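PDB 4YOK: putative flagellar protein FliS from Parabacteroides merdae ATCC 43184, which is of unknown function but belongs to the DUF3823 family, with a prealbumin-like (transthyretin-type) N-terminal domain followed by a second beta domain. Local coordinates for residues Gly29-Leu34 and Ala192-Tyr197; Val51-Thr56 and Thr141-Asp146; Thr70-Gly73 and Val78-His81; Gln108-Val111 and Met116-Ser119; Gln153-Val158 and Val163-Asp168. All coordinates share one frame; numbering follows the deposited sequence.

Contact 1 of 5, residues Gly29-Leu34 and Ala192-Tyr197; sequences GEAVQL and ADQAIY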
# COMPACT_ATOMS: atom_id res chain seq x y z
N GLY A 29 3.62 6.09 8.85
CA GLY A 29 2.68 6.55 9.87
C GLY A 29 1.71 5.52 10.42
O GLY A 29 0.65 5.88 10.92
N GLU A 30 2.08 4.23 10.36
CA GLU A 30 1.24 3.10 10.83
C GLU A 30 -0.09 3.06 10.04
O GLU A 30 -1.12 2.63 10.58
CB GLU A 30 0.99 3.19 12.34
CG GLU A 30 2.25 3.36 13.16
CD GLU A 30 2.04 3.35 14.66
OE1 GLU A 30 0.91 3.64 15.13
OE2 GLU A 30 3.03 3.06 15.38
N ALA A 31 -0.06 3.51 8.78
CA ALA A 31 -1.26 3.59 7.95
C ALA A 31 -1.96 2.24 7.76
O ALA A 31 -3.20 2.18 7.82
CB ALA A 31 -0.94 4.18 6.61
N VAL A 32 -1.17 1.17 7.51
CA VAL A 32 -1.70 -0.17 7.25
C VAL A 32 -1.07 -1.17 8.22
O VAL A 32 0.16 -1.28 8.31
CB VAL A 32 -1.50 -0.60 5.77
CG1 VAL A 32 -2.08 -1.99 5.51
CG2 VAL A 32 -2.11 0.43 4.82
N GLN A 33 -1.94 -1.87 8.96
CA GLN A 33 -1.52 -2.84 9.96
C GLN A 33 -2.17 -4.18 9.78
O GLN A 33 -3.30 -4.28 9.32
CB GLN A 33 -1.87 -2.33 11.37
CG GLN A 33 -1.09 -1.08 11.75
CD GLN A 33 -1.62 -0.42 13.00
OE1 GLN A 33 -1.99 0.76 13.00
NE2 GLN A 33 -1.65 -1.15 14.10
N LEU A 34 -1.45 -5.22 10.21
CA LEU A 34 -1.97 -6.58 10.31
C LEU A 34 -1.90 -6.98 11.77
O LEU A 34 -1.26 -6.29 12.57
CB LEU A 34 -1.21 -7.58 9.43
CG LEU A 34 -1.09 -7.27 7.94
CD1 LEU A 34 -0.26 -8.30 7.27
CD2 LEU A 34 -2.47 -7.14 7.27
N ALA A 192 -13.44 3.40 1.98
CA ALA A 192 -12.17 2.85 2.48
C ALA A 192 -11.39 3.90 3.26
O ALA A 192 -11.54 5.09 3.00
CB ALA A 192 -11.32 2.33 1.33
N ASP A 193 -10.51 3.46 4.16
CA ASP A 193 -9.68 4.35 4.98
C ASP A 193 -8.28 4.58 4.38
O ASP A 193 -7.50 5.38 4.92
CB ASP A 193 -9.52 3.71 6.38
CG ASP A 193 -8.52 2.56 6.48
OD1 ASP A 193 -8.33 1.83 5.46
OD2 ASP A 193 -7.97 2.36 7.56
N GLN A 194 -7.91 3.81 3.34
CA GLN A 194 -6.58 3.82 2.75
C GLN A 194 -6.65 3.57 1.27
O GLN A 194 -7.53 2.82 0.82
CB GLN A 194 -5.72 2.68 3.39
CG GLN A 194 -5.09 3.04 4.75
CD GLN A 194 -4.14 4.20 4.62
OE1 GLN A 194 -3.28 4.25 3.72
NE2 GLN A 194 -4.35 5.22 5.45
N ALA A 195 -5.75 4.17 0.51
CA ALA A 195 -5.69 3.97 -0.94
C ALA A 195 -4.78 2.79 -1.31
O ALA A 195 -3.96 2.33 -0.49
CB ALA A 195 -5.16 5.24 -1.61
N ILE A 196 -4.90 2.34 -2.57
CA ILE A 196 -3.97 1.40 -3.22
C ILE A 196 -3.13 2.28 -4.13
O ILE A 196 -3.61 3.32 -4.60
CB ILE A 196 -4.66 0.22 -3.96
CG1 ILE A 196 -3.61 -0.90 -4.31
CG2 ILE A 196 -5.42 0.68 -5.20
CD1 ILE A 196 -3.99 -2.25 -3.86
N TYR A 197 -1.87 1.92 -4.32
CA TYR A 197 -0.97 2.73 -5.11
C TYR A 197 -0.29 1.92 -6.21
O TYR A 197 -0.34 0.69 -6.24
CB TYR A 197 0.12 3.32 -4.18
CG TYR A 197 -0.37 4.27 -3.10
CD1 TYR A 197 -0.84 3.79 -1.88
CD2 TYR A 197 -0.32 5.65 -3.28
CE1 TYR A 197 -1.27 4.66 -0.88
CE2 TYR A 197 -0.76 6.53 -2.30
CZ TYR A 197 -1.24 6.03 -1.10
OH TYR A 197 -1.65 6.88 -0.13

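Contact 2 of 5, residues Val51-Thr56 and Thr141-Asp146; sequences VGQDGT and TQFADD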
# COMPACT_ATOMS: atom_id res chain seq x y z
N VAL A 51 2.67 -2.68 7.79
CA VAL A 51 2.98 -3.09 6.41
C VAL A 51 3.74 -1.95 5.70
O VAL A 51 3.42 -0.78 5.88
CB VAL A 51 1.67 -3.49 5.68
CG1 VAL A 51 1.96 -3.96 4.27
CG2 VAL A 51 0.93 -4.60 6.45
N GLY A 52 4.79 -2.31 4.95
CA GLY A 52 5.61 -1.32 4.23
C GLY A 52 5.01 -0.89 2.92
O GLY A 52 3.96 -1.41 2.51
N GLN A 53 5.69 -0.00 2.21
CA GLN A 53 5.24 0.51 0.91
C GLN A 53 5.02 -0.55 -0.15
O GLN A 53 4.16 -0.40 -1.01
CB GLN A 53 6.31 1.44 0.34
CG GLN A 53 6.31 2.81 0.90
CD GLN A 53 6.86 3.79 -0.11
OE1 GLN A 53 6.33 4.87 -0.25
NE2 GLN A 53 7.97 3.45 -0.79
N ASP A 54 5.87 -1.60 -0.13
CA ASP A 54 5.87 -2.68 -1.09
C ASP A 54 5.00 -3.86 -0.60
O ASP A 54 5.02 -4.93 -1.20
CB ASP A 54 7.33 -3.13 -1.37
CG ASP A 54 8.09 -3.62 -0.15
OD1 ASP A 54 7.49 -3.65 0.97
OD2 ASP A 54 9.30 -3.91 -0.28
N GLY A 55 4.26 -3.64 0.47
CA GLY A 55 3.34 -4.60 1.05
C GLY A 55 3.97 -5.66 1.93
O GLY A 55 3.30 -6.64 2.25
N THR A 56 5.25 -5.48 2.30
CA THR A 56 5.98 -6.44 3.12
C THR A 56 5.93 -6.05 4.58
O THR A 56 5.73 -4.89 4.93
CB THR A 56 7.45 -6.57 2.66
OG1 THR A 56 8.13 -5.34 2.92
CG2 THR A 56 7.61 -6.92 1.18
N THR A 141 12.00 11.81 -1.79
CA THR A 141 12.53 10.57 -1.20
C THR A 141 11.84 9.35 -1.77
O THR A 141 10.82 9.47 -2.45
CB THR A 141 12.41 10.57 0.36
OG1 THR A 141 11.09 10.18 0.72
CG2 THR A 141 12.78 11.91 1.00
N GLN A 142 12.37 8.15 -1.43
CA GLN A 142 11.81 6.85 -1.84
C GLN A 142 10.41 6.64 -1.30
O GLN A 142 9.72 5.72 -1.74
CB GLN A 142 12.70 5.69 -1.34
CG GLN A 142 14.13 5.70 -1.82
CD GLN A 142 15.01 4.86 -0.92
OE1 GLN A 142 14.54 4.06 -0.08
NE2 GLN A 142 16.31 5.03 -1.05
N PHE A 143 10.00 7.44 -0.28
CA PHE A 143 8.65 7.31 0.29
C PHE A 143 7.70 8.33 -0.33
O PHE A 143 7.97 9.53 -0.29
CB PHE A 143 8.68 7.50 1.83
CG PHE A 143 9.37 6.37 2.54
CD1 PHE A 143 8.68 5.19 2.83
CD2 PHE A 143 10.70 6.46 2.91
CE1 PHE A 143 9.32 4.13 3.48
CE2 PHE A 143 11.34 5.40 3.56
CZ PHE A 143 10.64 4.24 3.84
N ALA A 144 6.59 7.84 -0.90
CA ALA A 144 5.58 8.73 -1.50
C ALA A 144 4.21 8.19 -1.20
O ALA A 144 3.95 7.02 -1.49
CB ALA A 144 5.79 8.85 -3.01
N ASP A 145 3.34 9.01 -0.60
CA ASP A 145 1.96 8.60 -0.33
C ASP A 145 1.09 9.85 -0.15
O ASP A 145 1.57 10.97 -0.37
CB ASP A 145 1.86 7.63 0.87
CG ASP A 145 2.51 8.15 2.14
OD1 ASP A 145 2.01 9.16 2.68
OD2 ASP A 145 3.46 7.49 2.64
N ASP A 146 -0.20 9.68 0.19
CA ASP A 146 -1.14 10.80 0.31
C ASP A 146 -0.73 11.85 1.37
O ASP A 146 -1.14 13.00 1.26
CB ASP A 146 -2.58 10.30 0.57
CG ASP A 146 -2.78 9.37 1.75
OD1 ASP A 146 -1.82 9.13 2.49
OD2 ASP A 146 -3.90 8.83 1.88
O HOH W 1 4.27 5.13 1.64

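Contact 3 of 5, residues Thr70-Gly73 and Val78-His81; sequences TRDG and VNNH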
# COMPACT_ATOMS: atom_id res chain seq x y z
N THR A 70 -5.98 -9.36 8.79
CA THR A 70 -6.08 -7.93 8.51
C THR A 70 -6.72 -7.29 9.75
O THR A 70 -7.33 -7.99 10.57
CB THR A 70 -6.91 -7.68 7.25
OG1 THR A 70 -8.19 -8.31 7.38
CG2 THR A 70 -6.19 -8.09 5.98
N ARG A 71 -6.59 -5.99 9.88
CA ARG A 71 -7.22 -5.22 10.95
C ARG A 71 -8.57 -4.74 10.41
O ARG A 71 -8.65 -4.28 9.26
CB ARG A 71 -6.29 -4.06 11.35
CG ARG A 71 -6.77 -3.24 12.54
CD ARG A 71 -5.75 -2.17 12.89
NE ARG A 71 -6.34 -1.06 13.64
CZ ARG A 71 -6.38 -0.97 14.97
NH1 ARG A 71 -5.87 -1.93 15.72
NH2 ARG A 71 -6.93 0.09 15.55
N ASP A 72 -9.63 -4.87 11.22
CA ASP A 72 -11.01 -4.51 10.84
C ASP A 72 -11.09 -3.09 10.23
O ASP A 72 -10.64 -2.13 10.84
CB ASP A 72 -11.94 -4.63 12.06
CG ASP A 72 -13.37 -4.14 11.85
OD1 ASP A 72 -14.05 -4.66 10.94
OD2 ASP A 72 -13.82 -3.26 12.62
N GLY A 73 -11.59 -3.02 9.00
CA GLY A 73 -11.82 -1.79 8.24
C GLY A 73 -10.58 -1.05 7.76
O GLY A 73 -10.69 0.07 7.25
N VAL A 78 -11.63 -5.33 0.75
CA VAL A 78 -12.89 -5.73 1.39
C VAL A 78 -12.61 -6.06 2.85
O VAL A 78 -11.62 -6.72 3.16
CB VAL A 78 -13.58 -6.94 0.67
CG1 VAL A 78 -14.95 -7.26 1.29
CG2 VAL A 78 -13.72 -6.73 -0.82
N ASN A 79 -13.49 -5.62 3.74
CA ASN A 79 -13.39 -5.89 5.18
C ASN A 79 -13.92 -7.31 5.47
O ASN A 79 -14.94 -7.48 6.13
CB ASN A 79 -14.15 -4.82 5.97
CG ASN A 79 -13.83 -4.83 7.43
OD1 ASN A 79 -12.73 -5.22 7.84
ND2 ASN A 79 -14.77 -4.38 8.25
N ASN A 80 -13.18 -8.32 4.98
CA ASN A 80 -13.55 -9.74 5.09
C ASN A 80 -12.81 -10.49 6.18
O ASN A 80 -13.00 -11.71 6.28
CB ASN A 80 -13.27 -10.45 3.76
CG ASN A 80 -14.42 -10.45 2.79
OD1 ASN A 80 -15.59 -10.46 3.17
ND2 ASN A 80 -14.09 -10.51 1.50
N HIS A 81 -11.94 -9.82 6.97
CA HIS A 81 -11.15 -10.43 8.06
C HIS A 81 -10.33 -11.64 7.53
O HIS A 81 -10.31 -12.73 8.14
CB HIS A 81 -12.05 -10.81 9.26
CG HIS A 81 -13.05 -9.74 9.58
ND1 HIS A 81 -12.67 -8.52 10.13
CD2 HIS A 81 -14.38 -9.70 9.31
CE1 HIS A 81 -13.79 -7.81 10.23
NE2 HIS A 81 -14.84 -8.47 9.75
O HOH W 2 -10.79 -7.08 7.50

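Contact 4 of 5, residues Gln108-Val111 and Met116-Ser119; sequences QLSV and MNAS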
# COMPACT_ATOMS: atom_id res chain seq x y z
N GLN A 108 2.50 4.63 -16.54
CA GLN A 108 3.53 5.40 -17.24
C GLN A 108 3.53 6.79 -16.62
O GLN A 108 2.57 7.55 -16.81
CB GLN A 108 3.30 5.43 -18.76
CG GLN A 108 3.91 4.20 -19.47
CD GLN A 108 5.43 4.13 -19.36
OE1 GLN A 108 6.00 3.07 -19.06
NE2 GLN A 108 6.11 5.26 -19.57
N LEU A 109 4.53 7.06 -15.77
CA LEU A 109 4.64 8.32 -15.01
C LEU A 109 5.85 9.10 -15.47
O LEU A 109 6.94 8.55 -15.59
CB LEU A 109 4.72 8.06 -13.49
CG LEU A 109 3.73 7.01 -12.91
CD1 LEU A 109 3.94 6.87 -11.40
CD2 LEU A 109 2.25 7.38 -13.20
N SER A 110 5.66 10.40 -15.71
CA SER A 110 6.77 11.24 -16.17
C SER A 110 6.53 12.69 -15.78
O SER A 110 5.40 13.06 -15.41
CB SER A 110 6.93 11.11 -17.69
OG SER A 110 5.73 11.49 -18.34
N VAL A 111 7.58 13.51 -15.87
CA VAL A 111 7.48 14.93 -15.56
C VAL A 111 8.19 15.73 -16.64
O VAL A 111 9.26 15.34 -17.11
CB VAL A 111 7.96 15.38 -14.14
CG1 VAL A 111 7.12 14.77 -13.03
CG2 VAL A 111 9.46 15.15 -13.91
N MSE A 116 3.15 16.92 -14.57
CA MSE A 116 3.30 15.51 -14.25
C MSE A 116 2.25 14.81 -15.09
O MSE A 116 1.05 15.14 -14.97
CB MSE A 116 3.13 15.21 -12.77
CG MSE A 116 3.06 13.72 -12.53
SE MSE A 116 2.94 13.30 -10.66
CE MSE A 116 2.94 11.41 -10.85
N ASN A 117 2.70 13.92 -15.98
CA ASN A 117 1.85 13.13 -16.87
C ASN A 117 1.77 11.71 -16.33
O ASN A 117 2.79 11.12 -15.96
CB ASN A 117 2.42 13.17 -18.30
CG ASN A 117 2.48 14.58 -18.84
OD1 ASN A 117 1.49 15.31 -18.82
ND2 ASN A 117 3.63 15.01 -19.32
N ALA A 118 0.54 11.18 -16.23
CA ALA A 118 0.30 9.84 -15.71
C ALA A 118 -0.76 9.14 -16.54
O ALA A 118 -1.89 9.64 -16.68
CB ALA A 118 -0.12 9.91 -14.23
N SER A 119 -0.37 8.04 -17.19
CA SER A 119 -1.29 7.20 -17.94
C SER A 119 -1.27 5.84 -17.27
O SER A 119 -0.18 5.36 -16.97
CB SER A 119 -0.87 7.11 -19.41
OG SER A 119 -1.16 8.35 -20.03
O HOH W 3 3.82 9.58 -18.42
O HOH W 4 5.87 13.43 -20.22

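Contact 5 of 5, residues Gln153-Val158 and Val163-Asp168; sequences QDFSDV and VNLSAD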
# COMPACT_ATOMS: atom_id res chain seq x y z
N GLN A 153 -1.82 16.16 -6.38
CA GLN A 153 -2.98 16.70 -7.10
C GLN A 153 -4.03 15.62 -7.15
O GLN A 153 -3.75 14.53 -7.66
CB GLN A 153 -2.61 17.20 -8.52
CG GLN A 153 -3.84 17.77 -9.29
CD GLN A 153 -4.39 19.03 -8.66
OE1 GLN A 153 -3.65 19.92 -8.25
NE2 GLN A 153 -5.69 19.08 -8.46
N ASP A 154 -5.24 15.91 -6.64
CA ASP A 154 -6.37 14.96 -6.65
C ASP A 154 -7.29 15.20 -7.82
O ASP A 154 -7.45 16.33 -8.29
CB ASP A 154 -7.18 15.07 -5.36
CG ASP A 154 -6.42 14.69 -4.09
OD1 ASP A 154 -5.25 14.25 -4.20
OD2 ASP A 154 -7.00 14.84 -3.00
N PHE A 155 -7.91 14.11 -8.30
CA PHE A 155 -8.91 14.06 -9.39
C PHE A 155 -10.09 13.29 -8.80
O PHE A 155 -9.91 12.19 -8.28
CB PHE A 155 -8.31 13.42 -10.66
CG PHE A 155 -7.13 14.17 -11.25
CD1 PHE A 155 -5.84 13.98 -10.77
CD2 PHE A 155 -7.32 15.12 -12.26
CE1 PHE A 155 -4.76 14.72 -11.28
CE2 PHE A 155 -6.24 15.84 -12.79
CZ PHE A 155 -4.97 15.63 -12.30
N SER A 156 -11.29 13.90 -8.79
CA SER A 156 -12.44 13.31 -8.09
C SER A 156 -13.52 12.72 -9.01
O SER A 156 -14.55 12.24 -8.51
CB SER A 156 -13.09 14.38 -7.21
OG SER A 156 -13.61 15.39 -8.06
N ASP A 157 -13.33 12.77 -10.33
CA ASP A 157 -14.39 12.29 -11.24
C ASP A 157 -13.93 11.12 -12.13
O ASP A 157 -14.55 10.85 -13.16
CB ASP A 157 -14.86 13.48 -12.12
CG ASP A 157 -13.77 14.01 -13.04
OD1 ASP A 157 -12.57 13.69 -12.81
OD2 ASP A 157 -14.11 14.74 -14.00
N VAL A 158 -12.86 10.42 -11.73
CA VAL A 158 -12.31 9.28 -12.47
C VAL A 158 -13.15 8.03 -12.24
O VAL A 158 -13.62 7.78 -11.13
CB VAL A 158 -10.82 9.04 -12.10
CG1 VAL A 158 -10.19 7.94 -12.96
CG2 VAL A 158 -10.00 10.32 -12.20
N VAL A 163 -6.90 5.65 -17.87
CA VAL A 163 -6.84 6.98 -17.27
C VAL A 163 -5.65 7.75 -17.88
O VAL A 163 -4.58 7.16 -18.10
CB VAL A 163 -6.75 6.83 -15.73
CG1 VAL A 163 -6.58 8.16 -15.06
CG2 VAL A 163 -7.99 6.14 -15.18
N ASN A 164 -5.87 9.04 -18.20
CA ASN A 164 -4.86 9.93 -18.78
C ASN A 164 -4.92 11.29 -18.06
O ASN A 164 -5.85 12.05 -18.29
CB ASN A 164 -5.07 10.07 -20.30
CG ASN A 164 -3.93 10.74 -21.03
OD1 ASN A 164 -2.76 10.57 -20.68
ND2 ASN A 164 -4.25 11.46 -22.10
N LEU A 165 -3.99 11.54 -17.15
CA LEU A 165 -4.00 12.74 -16.30
C LEU A 165 -2.74 13.58 -16.46
O LEU A 165 -1.65 13.05 -16.71
CB LEU A 165 -4.16 12.36 -14.82
CG LEU A 165 -5.31 11.38 -14.48
CD1 LEU A 165 -5.26 10.93 -13.04
CD2 LEU A 165 -6.68 11.99 -14.77
N SER A 166 -2.91 14.90 -16.31
CA SER A 166 -1.81 15.87 -16.34
C SER A 166 -2.01 16.84 -15.22
O SER A 166 -3.08 17.46 -15.13
CB SER A 166 -1.71 16.59 -17.68
OG SER A 166 -1.17 15.73 -18.66
N ALA A 167 -1.05 16.92 -14.32
CA ALA A 167 -1.10 17.81 -13.15
C ALA A 167 -0.12 18.95 -13.37
O ALA A 167 1.03 18.70 -13.77
CB ALA A 167 -0.78 17.04 -11.87
N ASP A 168 -0.57 20.19 -13.16
CA ASP A 168 0.27 21.36 -13.39
C ASP A 168 1.28 21.53 -12.25
O ASP A 168 0.90 21.88 -11.14
CB ASP A 168 -0.61 22.61 -13.52
CG ASP A 168 0.13 23.87 -13.94
OD1 ASP A 168 1.37 23.81 -14.08
OD2 ASP A 168 -0.54 24.86 -14.23
O HOH W 5 -1.32 21.70 -8.99

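Contact 1 of 5, residues Gly29-Leu34 and Ala192-Tyr197
Gln194 reaches from 192-197 to Ala31 and Val32, and its side chain makes nearly all of the contact. The methyl of Ala31 lies over the face of the Gln194 amide: Ala31 CB is 3.7 Å from both OE1 and NE2 of Gln194 and 3.8 Å from its CD, about equally far from all three. Further back along the chain, Gln194 CG comes 3.7 Å from Ala31 O and 4.0 Å from Val32 CG2. No hydrogen bond joins the two segments, and the buried surface is small, 123 Å² summed over both sides. The bend in Gln194 at chi2 (-62°) lays the amide face against Ala31. Val32 presents CG2, the branch beside its backbone N, because CG1 is anti to that nitrogen (chi1 -179°).

One shell out, polar bonds link the two segments, where the direct touch is van der Waals only. Asn74 gives its ND2 to Ala31 O and to Asp193 OD2 and takes the N-H of Gln33 on OD1, thereby tying both segments together, while Asp193 OD1 accepts from Gly75 N. Arg26 packs against both Ala31 and Gln194. The contact thus lies between the two domains: Val32 leads into strand 33-37, beside strand 47-50 of the N-terminal domain, and Gln194 precedes strand 196-202, which pairs with strand 182-189 of the C-terminal one.

Contact 2 of 5, residues Val51-Thr56 and Thr141-Asp146
The side-chain amide of Gln53 lies obliquely against the ring of Phe143, the two planes 51° apart, with Gln53 CD 3.7 Å from Phe143 CD1. Gln53 CG follows along the same side of the ring, 3.9 Å from that atom, so the aliphatic part of the glutamine shares in the packing.

Both ends of the amide are used on the backbone of 141-146. Ala144 N donates to Gln53 OE1 at 3.1 Å, with 160° at the hydrogen and the donor tilted modestly from the carbonyl plane. In the other direction Gln53 NE2 donates to Gln142 O at 3.0 Å; this bond is more bent, 148° at the hydrogen, and the acceptor sits somewhat out of the amide plane. The two bonds straddle Phe143, and an extended chain beyond CG carries the amide that far from its own backbone. A water adds a second donor to Gln53 OE1 and also donates to Asp145 OD2, which in turn is bonded to Thr28 OG1.

Each loop is shaped locally. A type I turn from Gly52 to Gly55 puts Gln53 at its second position, and Asp54 OD1 closes an Asx turn by accepting from Thr56 N, with Thr56 OG1 as a second donor from the same face of the carboxylate. Opposite, Thr141 OG1 accepts from Phe143 N in an ST turn.

Gln53 therefore pairs with a main-chain acceptor and donor that flank one residue, by analogy in the way a parallel strand's peptide would. The pair of bonds determines which way round the amide lies and links loops of the two domains directly.

Contact 3 of 5, residues Thr70-Gly73 and Val78-His81
The Asn79 amide makes two direct hydrogen bonds, one to Asp72 and one to Gly73. Asn79 ND2 donates to Asp72 OD1 at 2.8 Å with a nearly straight 166° at the hydrogen; the acceptor lies in the amide plane of Asn79, whereas the donor stands above the carboxylate plane. Gly73 N donates to Asn79 OD1 at 2.7 Å, approaching well above the carbonyl plane. With CG anti to the backbone N (chi1 -166°), Asn79 extends its amide across to both groups.

Water supplies the second kind of link. A single molecule donates to Asn79 OD1, accepts from His81 N at 3.0 Å and is hydrogen-bonded to Thr70 OG1.

The remaining contacts are close approaches. Asp72 OD1 lies near the plane of the His81 ring at its edge, 3.2 Å from CE1, and Thr70 OG1 is 3.7 Å from His81 CA.

Together these links close the exposed loop between strands 64-70 and 83-88 of the N-terminal domain, with Asn79 at the centre of an inverse gamma turn. Its amide orientation is set by a carboxylate acceptor at ND2 and a main-chain donor at OD1. The nearby carboxylate might modestly favour a protonated His81, although that charge state is not seen.

Contact 4 of 5, residues Gln108-Val111 and Met116-Ser119
Gln108 and Ser119 exchange two main-chain hydrogen bonds: Gln108 N donates to Ser119 O at 2.8 Å, and Ser119 N returns a bond to Gln108 O at 3.0 Å. Two residues on, Ser110 and Asn117 repeat the exchange, Ser110 N to Asn117 O at 3.0 Å and Asn117 N to Ser110 O at 2.9 Å. The former of these lies in the carbonyl plane, the latter is tilted from it. All four N-H groups and all four carbonyls of these hydrogen-bonded pairs are satisfied across the contact.

Their side chains share one face with water. One molecule donates to Asn117 O and, weakly, to Gln108 O, and also meets Ser110 OG; a second connects Ser110 OG with Asn117 ND2 at 2.9 Å. Ser110 chi1 of 58° places OG between its own N and carbonyl carbon, where both waters reach it. Asn117 OD1 is satisfied by Ser166 OG.

The other face is apolar. Leu109 CD2 packs on Ala118 CB at 3.6 Å, and Val111 CG1 approaches, at 4.0 Å, CB of Met116, which is a selenomethionine. These residues face Leu136, Leu138, Ala183 and Val185 of the opposing sheet.

With strand directions 171° from one another, alternating pair types and one wet and one apolar face, this is an antiparallel beta hairpin (102-111, 115-124) in one layer of a beta sandwich.

Contact 5 of 5, residues Gln153-Val158 and Val163-Asp168
Strands 153-155 and 163-168 run roughly antiparallel, at 143°, but their axes approach no closer than 8.4 Å and no hydrogen bond joins them directly, so they meet through side chains.

Phe155 and Leu165 form the middle of the contact. Both methyls of Leu165 lie toward the same face of the ring: CD2 makes a CH-pi contact, 4.2 Å from the ring centroid of Phe155 and 17° off the normal, while Leu165 CD1 is 3.8 Å from Phe155 CD1, nearer the rim. The side chains slide past each other in opposite directions, which brings the far end of the ring to the next part of the strand; Phe155 CZ is 3.9 Å from Ser166 O, at the ring edge. Phe155 CG is anti to its carbonyl carbon (chi1 -62°), an orientation that carries the ring along 163-168 toward Ala167.

The separation is that of two layers of a beta sandwich. Strand 151-155 is an edge strand beside 131-139 in one sheet, and 161-168 is an edge strand beside 115-124 in the other, in the domain assigned to the E-set clan. Val134 and Leu136 of the first sheet also pack on Leu165.

Flanking contacts lie at both ends. Val158 CG1 meets Val163 CG2 at 3.6 Å, their side chains crossing at about a right angle, with Ile122 touching both. At the other end Gln153 CB rests on Ala167 CB at 3.8 Å. Beyond it, a water lies near both Gln153 OE1 and Asp168 O.

Contacts 1 and 2 both join the N-terminal domain to the C-terminal one, their centres 10 Å apart, and they touch: Val32 O lies 2.9 Å from Val51 N and Tyr197 OH 3.2 Å from Asp146 N, both probable hydrogen bonds. Contact 3 belongs to the N-terminal domain yet meets contact 1, where Asp193 CG is 3.4 Å from Gly73 O. No active site is known; the Thr70 side chain of contact 3 is about 9 Å from a bound magnesium ion. Contact 5, centres 11 Å apart, shares the sheet of contact 4 through strand 161-168 (Met116 O to Ala167 N 2.8 Å), and its other strand lies in the facing sheet. Contacts 3 and 4 stand farthest apart, centres 32 Å.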